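Local coordinates for conserved domain protein (Streptococcus pneumoniae, PDB 2FI0), which is of unknown function but forms a small, mostly helical domain of the DUF1858 family, with a two-stranded parallel sheet, at residues H22-E27 with N73-I78; L32-L37 with V50-G55. One frame throughout, in Å; residues are numbered along the deposited sequence.

Interaction 1: H22-E27 with N73-I78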
ATOM      1  N   HIS A  22       4.396  -1.215   8.395  1.00 47.44           N
ATOM      2  CA  HIS A  22       4.670  -2.543   7.840  1.00 47.54           C
ATOM      3  C   HIS A  22       5.831  -2.523   6.832  1.00 47.27           C
ATOM      4  O   HIS A  22       5.582  -2.588   5.622  1.00 46.73           O
ATOM      5  CB  HIS A  22       3.421  -3.074   7.124  1.00 47.64           C
ATOM      6  CG  HIS A  22       2.197  -3.133   7.983  1.00 48.13           C
ATOM      7  ND1 HIS A  22       1.178  -2.212   7.881  1.00 49.25           N
ATOM      8  CD2 HIS A  22       1.820  -4.007   8.949  1.00 49.18           C
ATOM      9  CE1 HIS A  22       0.225  -2.516   8.744  1.00 48.16           C
ATOM     10  NE2 HIS A  22       0.586  -3.604   9.399  1.00 49.58           N
ATOM     11  N   PRO A  23       7.096  -2.436   7.312  1.00 47.14           N
ATOM     12  CA  PRO A  23       8.240  -2.362   6.378  1.00 47.24           C
ATOM     13  C   PRO A  23       8.274  -3.505   5.352  1.00 47.09           C
ATOM     14  O   PRO A  23       8.640  -3.290   4.202  1.00 46.32           O
ATOM     15  CB  PRO A  23       9.476  -2.402   7.297  1.00 47.49           C
ATOM     16  CG  PRO A  23       8.990  -2.022   8.661  1.00 47.55           C
ATOM     17  CD  PRO A  23       7.510  -2.352   8.723  1.00 47.22           C
ATOM     18  N   GLU A  24       7.855  -4.693   5.770  1.00 47.49           N
ATOM     19  CA  GLU A  24       7.795  -5.886   4.899  1.00 47.80           C
ATOM     20  C   GLU A  24       6.824  -5.764   3.716  1.00 47.55           C
ATOM     21  O   GLU A  24       6.936  -6.513   2.741  1.00 48.05           O
ATOM     22  CB  GLU A  24       7.384  -7.145   5.685  1.00 48.61           C
ATOM     23  CG  GLU A  24       7.395  -7.031   7.222  1.00 52.09           C
ATOM     24  CD  GLU A  24       6.192  -6.241   7.787  1.00 54.59           C
ATOM     25  OE1 GLU A  24       6.431  -5.452   8.746  1.00 55.39           O
ATOM     26  OE2 GLU A  24       5.036  -6.411   7.284  1.00 54.48           O
ATOM     27  N   VAL A  25       5.850  -4.863   3.804  1.00 46.95           N
ATOM     28  CA  VAL A  25       4.875  -4.721   2.724  1.00 46.44           C
ATOM     29  C   VAL A  25       5.446  -3.966   1.515  1.00 46.16           C
ATOM     30  O   VAL A  25       4.885  -4.055   0.431  1.00 45.06           O
ATOM     31  CB  VAL A  25       3.559  -4.061   3.213  1.00 46.33           C
ATOM     32  CG1 VAL A  25       3.663  -2.547   3.217  1.00 47.39           C
ATOM     33  CG2 VAL A  25       2.365  -4.523   2.351  1.00 46.52           C
ATOM     34  N   LEU A  26       6.563  -3.251   1.690  1.00 46.01           N
ATOM     35  CA  LEU A  26       7.151  -2.470   0.589  1.00 46.37           C
ATOM     36  C   LEU A  26       7.489  -3.342  -0.631  1.00 46.53           C
ATOM     37  O   LEU A  26       7.194  -2.973  -1.764  1.00 46.52           O
ATOM     38  CB  LEU A  26       8.396  -1.702   1.060  1.00 46.36           C
ATOM     39  CG  LEU A  26       9.079  -0.784   0.038  1.00 46.21           C
ATOM     40  CD1 LEU A  26       8.094   0.243  -0.515  1.00 46.69           C
ATOM     41  CD2 LEU A  26      10.289  -0.101   0.652  1.00 46.06           C
ATOM     42  N   GLU A  27       8.078  -4.507  -0.384  1.00 47.09           N
ATOM     43  CA  GLU A  27       8.431  -5.468  -1.437  1.00 47.38           C
ATOM     44  C   GLU A  27       7.213  -5.894  -2.278  1.00 47.51           C
ATOM     45  O   GLU A  27       7.335  -6.194  -3.475  1.00 47.59           O
ATOM     46  CB  GLU A  27       9.063  -6.704  -0.796  1.00 47.43           C
ATOM     47  CG  GLU A  27       9.467  -7.806  -1.771  1.00 48.31           C
ATOM     48  CD  GLU A  27      10.018  -9.046  -1.073  1.00 49.27           C
ATOM     49  OE1 GLU A  27       9.459  -9.446  -0.023  1.00 52.98           O
ATOM     50  OE2 GLU A  27      11.003  -9.624  -1.587  1.00 51.91           O
ATOM     51  N   ASN A  73      -0.692 -12.383   0.813  1.00 42.08           N
ATOM     52  CA  ASN A  73       0.560 -12.276   1.551  1.00 42.51           C
ATOM     53  C   ASN A  73       0.350 -12.064   3.061  1.00 42.93           C
ATOM     54  O   ASN A  73       1.275 -11.702   3.782  1.00 43.59           O
ATOM     55  CB  ASN A  73       1.414 -11.171   0.940  1.00 42.20           C
ATOM     56  CG  ASN A  73       2.005 -11.566  -0.405  1.00 42.32           C
ATOM     57  OD1 ASN A  73       3.018 -12.277  -0.470  1.00 41.88           O
ATOM     58  ND2 ASN A  73       1.373 -11.108  -1.494  1.00 40.49           N
ATOM     59  N   GLY A  74      -0.868 -12.285   3.537  1.00 43.37           N
ATOM     60  CA  GLY A  74      -1.139 -12.332   4.975  1.00 43.96           C
ATOM     61  C   GLY A  74      -1.827 -11.121   5.590  1.00 44.50           C
ATOM     62  O   GLY A  74      -2.056 -11.087   6.806  1.00 45.15           O
ATOM     63  N   TYR A  75      -2.187 -10.141   4.775  1.00 44.33           N
ATOM     64  CA  TYR A  75      -2.750  -8.907   5.295  1.00 44.56           C
ATOM     65  C   TYR A  75      -4.269  -8.898   5.244  1.00 44.66           C
ATOM     66  O   TYR A  75      -4.877  -9.527   4.395  1.00 45.04           O
ATOM     67  CB  TYR A  75      -2.175  -7.706   4.552  1.00 44.57           C
ATOM     68  CG  TYR A  75      -0.679  -7.584   4.712  1.00 44.78           C
ATOM     69  CD1 TYR A  75      -0.132  -6.901   5.797  1.00 44.49           C
ATOM     70  CD2 TYR A  75       0.186  -8.157   3.793  1.00 44.73           C
ATOM     71  CE1 TYR A  75       1.238  -6.792   5.955  1.00 45.58           C
ATOM     72  CE2 TYR A  75       1.554  -8.067   3.945  1.00 45.76           C
ATOM     73  CZ  TYR A  75       2.079  -7.384   5.029  1.00 45.32           C
ATOM     74  OH  TYR A  75       3.436  -7.269   5.176  1.00 46.10           O
ATOM     75  N   GLU A  76      -4.858  -8.167   6.178  1.00 45.17           N
ATOM     76  CA  GLU A  76      -6.259  -7.832   6.167  1.00 45.72           C
ATOM     77  C   GLU A  76      -6.410  -6.383   5.758  1.00 45.40           C
ATOM     78  O   GLU A  76      -5.780  -5.513   6.333  1.00 44.67           O
ATOM     79  CB  GLU A  76      -6.836  -8.040   7.567  1.00 47.00           C
ATOM     80  CG  GLU A  76      -8.282  -8.441   7.562  1.00 51.28           C
ATOM     81  CD  GLU A  76      -8.487  -9.840   6.974  1.00 54.90           C
ATOM     82  OE1 GLU A  76      -7.874 -10.809   7.489  1.00 57.87           O
ATOM     83  OE2 GLU A  76      -9.243  -9.944   5.991  1.00 56.92           O
ATOM     84  N   VAL A  77      -7.275  -6.120   4.777  1.00 45.22           N
ATOM     85  CA  VAL A  77      -7.387  -4.808   4.195  1.00 45.00           C
ATOM     86  C   VAL A  77      -8.609  -4.059   4.714  1.00 44.77           C
ATOM     87  O   VAL A  77      -9.686  -4.614   4.791  1.00 44.43           O
ATOM     88  CB  VAL A  77      -7.447  -4.920   2.679  1.00 45.41           C
ATOM     89  CG1 VAL A  77      -7.589  -3.544   2.048  1.00 46.06           C
ATOM     90  CG2 VAL A  77      -6.192  -5.632   2.164  1.00 46.27           C
ATOM     91  N   ILE A  78      -8.438  -2.785   5.054  1.00 44.46           N
ATOM     92  CA  ILE A  78      -9.557  -1.947   5.479  1.00 44.57           C
ATOM     93  C   ILE A  78      -9.515  -0.637   4.714  1.00 44.52           C
ATOM     94  O   ILE A  78      -8.574  -0.392   3.976  1.00 44.18           O
ATOM     95  CB  ILE A  78      -9.563  -1.705   7.021  1.00 44.08           C
ATOM     96  CG1 ILE A  78      -8.341  -0.899   7.481  1.00 43.61           C
ATOM     97  CG2 ILE A  78      -9.617  -3.045   7.775  1.00 43.56           C
ATOM     98  CD1 ILE A  78      -8.404  -0.512   8.950  1.00 43.66           C
TER
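Tyr75 reaches out from 73-78 and is met on three sides by residues of the turn 22-27: Val25 over a ring face, His22 along one flank, and Glu24 at the hydroxyl. With CG anti to its own carbonyl carbon (chi1 -62°), the phenol extends toward that turn. Its OH donates a hydrogen bond to Glu24 OE2, 2.8 Å away, which receives it on the anti lone pair, the one turned away from OE1. Carboxylate and ring are nearly coplanar, 14° apart, so the acid continues the plane of the phenol. A bend at chi2 in the Glu24 chain brings the carboxylate round toward the hydroxyl.

Val25 approaches from a different direction. Its CG2 lies over the ring, 4.2 Å from the centroid of Tyr75 and displaced toward the rim, a CH-pi contact that suits a compact branched residue. CG2 comes within 3.9 Å of Tyr75 CZ, near the hydroxyl end.

His22 completes the grip with a T-shaped pair. Tyr75 turns its edge to the imidazole face, the planes standing at 84° and the centroids 5.8 Å apart; the nearest atoms are His22 CD2 and Tyr75 CE1 at 4.1 Å. A tyrosine fits here because its flanks are apolar enough for a buried place while its tip serves an exposed acid.

Gly74, with positive phi, is the C-prime residue of a Schellman motif that ends helix 63-72, immediately before Tyr75. From there the chain enters strand 76-78, which pairs in parallel with strand 8-10. The contact thus joins the turn between helices 15-21 and 26-29 to this helix-strand junction, while Val25 and Tyr75 both also rest on Ile9 and Tyr75 touches Ile28 of helix 26-29.

Interaction 2: L32-L37 with V50-G55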
ATOM      1  N   LEU A  32       3.241  -3.704  -7.391  1.00 48.51           N
ATOM      2  CA  LEU A  32       1.844  -3.320  -7.640  1.00 48.64           C
ATOM      3  C   LEU A  32       1.696  -1.869  -8.138  1.00 48.80           C
ATOM      4  O   LEU A  32       0.622  -1.267  -8.025  1.00 49.11           O
ATOM      5  CB  LEU A  32       1.017  -3.510  -6.373  1.00 48.49           C
ATOM      6  CG  LEU A  32       0.804  -4.947  -5.880  1.00 48.55           C
ATOM      7  CD1 LEU A  32       0.259  -4.907  -4.482  1.00 49.39           C
ATOM      8  CD2 LEU A  32      -0.120  -5.715  -6.793  1.00 47.49           C
ATOM      9  N   GLY A  33       2.770  -1.319  -8.687  1.00 48.82           N
ATOM     10  CA  GLY A  33       2.748   0.026  -9.278  1.00 48.92           C
ATOM     11  C   GLY A  33       3.302   1.127  -8.390  1.00 48.60           C
ATOM     12  O   GLY A  33       3.154   2.304  -8.697  1.00 48.42           O
ATOM     13  N   PHE A  34       3.927   0.751  -7.282  1.00 48.66           N
ATOM     14  CA  PHE A  34       4.443   1.725  -6.315  1.00 49.11           C
ATOM     15  C   PHE A  34       5.961   1.671  -6.244  1.00 49.09           C
ATOM     16  O   PHE A  34       6.557   2.030  -5.225  1.00 49.41           O
ATOM     17  CB  PHE A  34       3.825   1.487  -4.930  1.00 48.95           C
ATOM     18  CG  PHE A  34       2.351   1.731  -4.890  1.00 49.17           C
ATOM     19  CD1 PHE A  34       1.857   2.998  -4.632  1.00 48.46           C
ATOM     20  CD2 PHE A  34       1.449   0.695  -5.129  1.00 49.01           C
ATOM     21  CE1 PHE A  34       0.490   3.233  -4.606  1.00 48.67           C
ATOM     22  CE2 PHE A  34       0.086   0.931  -5.108  1.00 49.45           C
ATOM     23  CZ  PHE A  34      -0.392   2.205  -4.848  1.00 48.97           C
ATOM     24  N   LYS A  35       6.592   1.267  -7.342  1.00 49.36           N
ATOM     25  CA  LYS A  35       8.021   0.967  -7.303  1.00 49.64           C
ATOM     26  C   LYS A  35       8.928   2.200  -7.173  1.00 49.52           C
ATOM     27  O   LYS A  35      10.033   2.081  -6.629  1.00 49.18           O
ATOM     28  CB  LYS A  35       8.427   0.030  -8.456  1.00 50.07           C
ATOM     29  CG  LYS A  35       8.924   0.655  -9.748  1.00 51.18           C
ATOM     30  CD  LYS A  35      10.408   0.363  -9.956  1.00 52.96           C
ATOM     31  CE  LYS A  35      10.671  -1.135 -10.192  1.00 53.48           C
ATOM     32  NZ  LYS A  35      12.096  -1.376 -10.620  1.00 53.48           N
ATOM     33  N   PRO A  36       8.468   3.386  -7.642  1.00 49.65           N
ATOM     34  CA  PRO A  36       9.235   4.588  -7.297  1.00 49.79           C
ATOM     35  C   PRO A  36       9.306   4.831  -5.787  1.00 49.83           C
ATOM     36  O   PRO A  36      10.198   5.514  -5.316  1.00 50.27           O
ATOM     37  CB  PRO A  36       8.458   5.723  -7.985  1.00 49.91           C
ATOM     38  CG  PRO A  36       7.648   5.061  -9.033  1.00 49.75           C
ATOM     39  CD  PRO A  36       7.312   3.719  -8.497  1.00 49.35           C
ATOM     40  N   LEU A  37       8.384   4.266  -5.025  1.00 49.74           N
ATOM     41  CA  LEU A  37       8.406   4.482  -3.585  1.00 49.94           C
ATOM     42  C   LEU A  37       9.344   3.509  -2.859  1.00 49.47           C
ATOM     43  O   LEU A  37       9.373   3.505  -1.642  1.00 49.45           O
ATOM     44  CB  LEU A  37       6.984   4.412  -3.007  1.00 50.28           C
ATOM     45  CG  LEU A  37       5.901   5.240  -3.731  1.00 51.03           C
ATOM     46  CD1 LEU A  37       4.760   5.573  -2.783  1.00 51.11           C
ATOM     47  CD2 LEU A  37       6.440   6.521  -4.321  1.00 51.68           C
ATOM     48  N   VAL A  50      -0.144  10.513  -1.153  1.00 48.95           N
ATOM     49  CA  VAL A  50      -1.004   9.574  -1.863  1.00 48.56           C
ATOM     50  C   VAL A  50      -1.274   8.330  -1.008  1.00 47.64           C
ATOM     51  O   VAL A  50      -0.367   7.788  -0.386  1.00 46.75           O
ATOM     52  CB  VAL A  50      -0.409   9.231  -3.278  1.00 48.91           C
ATOM     53  CG1 VAL A  50       0.688   8.177  -3.214  1.00 49.60           C
ATOM     54  CG2 VAL A  50      -1.484   8.774  -4.206  1.00 49.37           C
ATOM     55  N   SER A  51      -2.532   7.907  -0.958  1.00 46.86           N
ATOM     56  CA  SER A  51      -2.894   6.638  -0.333  1.00 46.66           C
ATOM     57  C   SER A  51      -2.804   5.508  -1.348  1.00 46.65           C
ATOM     58  O   SER A  51      -2.564   5.749  -2.538  1.00 46.47           O
ATOM     59  CB  SER A  51      -4.309   6.716   0.241  1.00 46.17           C
ATOM     60  OG  SER A  51      -5.265   6.895  -0.777  1.00 44.04           O
ATOM     61  N   LEU A  52      -2.993   4.272  -0.894  1.00 46.50           N
ATOM     62  CA  LEU A  52      -3.047   3.131  -1.826  1.00 47.02           C
ATOM     63  C   LEU A  52      -4.226   3.245  -2.773  1.00 46.80           C
ATOM     64  O   LEU A  52      -4.141   2.867  -3.939  1.00 46.69           O
ATOM     65  CB  LEU A  52      -3.116   1.793  -1.085  1.00 47.16           C
ATOM     66  CG  LEU A  52      -1.815   1.394  -0.373  1.00 48.00           C
ATOM     67  CD1 LEU A  52      -2.016   0.101   0.376  1.00 48.77           C
ATOM     68  CD2 LEU A  52      -0.684   1.245  -1.366  1.00 48.69           C
ATOM     69  N   LYS A  53      -5.330   3.766  -2.263  1.00 46.74           N
ATOM     70  CA  LYS A  53      -6.518   3.958  -3.077  1.00 47.43           C
ATOM     71  C   LYS A  53      -6.261   5.010  -4.169  1.00 46.99           C
ATOM     72  O   LYS A  53      -6.546   4.769  -5.329  1.00 46.04           O
ATOM     73  CB  LYS A  53      -7.674   4.371  -2.184  1.00 47.43           C
ATOM     74  CG  LYS A  53      -9.009   4.285  -2.834  1.00 48.80           C
ATOM     75  CD  LYS A  53     -10.112   4.811  -1.914  1.00 48.88           C
ATOM     76  CE  LYS A  53     -10.244   3.999  -0.654  1.00 47.62           C
ATOM     77  NZ  LYS A  53     -11.515   4.330   0.032  1.00 47.90           N
ATOM     78  N   GLN A  54      -5.708   6.159  -3.784  1.00 47.37           N
ATOM     79  CA  GLN A  54      -5.341   7.222  -4.737  1.00 47.92           C
ATOM     80  C   GLN A  54      -4.235   6.758  -5.692  1.00 47.82           C
ATOM     81  O   GLN A  54      -4.339   6.893  -6.912  1.00 47.48           O
ATOM     82  CB  GLN A  54      -4.893   8.478  -3.984  1.00 48.12           C
ATOM     83  CG  GLN A  54      -6.016   9.193  -3.224  1.00 48.71           C
ATOM     84  CD  GLN A  54      -5.519  10.089  -2.085  1.00 48.62           C
ATOM     85  OE1 GLN A  54      -4.455   9.871  -1.508  1.00 49.52           O
ATOM     86  NE2 GLN A  54      -6.314  11.088  -1.745  1.00 50.38           N
ATOM     87  N   GLY A  55      -3.186   6.189  -5.122  1.00 48.22           N
ATOM     88  CA  GLY A  55      -2.068   5.668  -5.882  1.00 49.09           C
ATOM     89  C   GLY A  55      -2.421   4.623  -6.922  1.00 49.79           C
ATOM     90  O   GLY A  55      -1.839   4.617  -8.006  1.00 50.07           O
TER
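The ring of Phe34 lies against a helix turn at a position without any side chain: its CE1 is 3.8 Å from Gly55 CA, and CZ is equally close to the carbonyl carbon of Gly55. Having no side chain, Gly55 offers its bare backbone to the ring, and the benzyl group packs directly on the helix.

Leu52, one turn earlier, supplies the apolar partner. The two side chains cross at about a right angle, and the CD2 methyl of Leu52 sits over one face of the Phe34 ring, offset toward the rim, in a CH-pi contact 3.9 Å from the centroid. Its closest ring atom is Phe34 CZ, at 3.6 Å from Leu52 CD2. A chi1 of -65° sets the Phe34 ring beside its own backbone N and points its far end, CE1 and CZ, at the helix.

The helix start is fixed by polar bonds beside this apolar packing. Gln54 N donates to Ser51 OG (3.1 Å, nearly straight at 172°), and Ser51 N donates to Gln54 OE1 (2.8 Å) in the carbonyl plane, on a lone pair. Val15 of helix 15-21 and Leu29 of helix 26-29 touch both Phe34 and Leu52, making this hydrophobic core packing beside a capping box that opens helix 52-59.

Interactions 1 and 2 lie on opposite sides of the chain's centre, their own centres about 13 Å apart, yet they meet where Leu26 CD1 packs 3.7 Å from Leu37 O. In sequence, the pairing of 32-37 with 50-55 falls wholly between 22-27 and 73-78, so the longer-range contact encloses the shorter one. Helix 26-29 connects them: it includes Leu26 and Glu27 of interaction 1, touches Tyr75 through Ile28 and reaches Phe34 and Leu52 through Leu29. Both are buried, but interaction 1 combines aromatic packing with a tyrosine-carboxylate bond, whereas interaction 2 is apolar across its segments. With the function unknown, the two contacts are best read as parts of the packing of the fold.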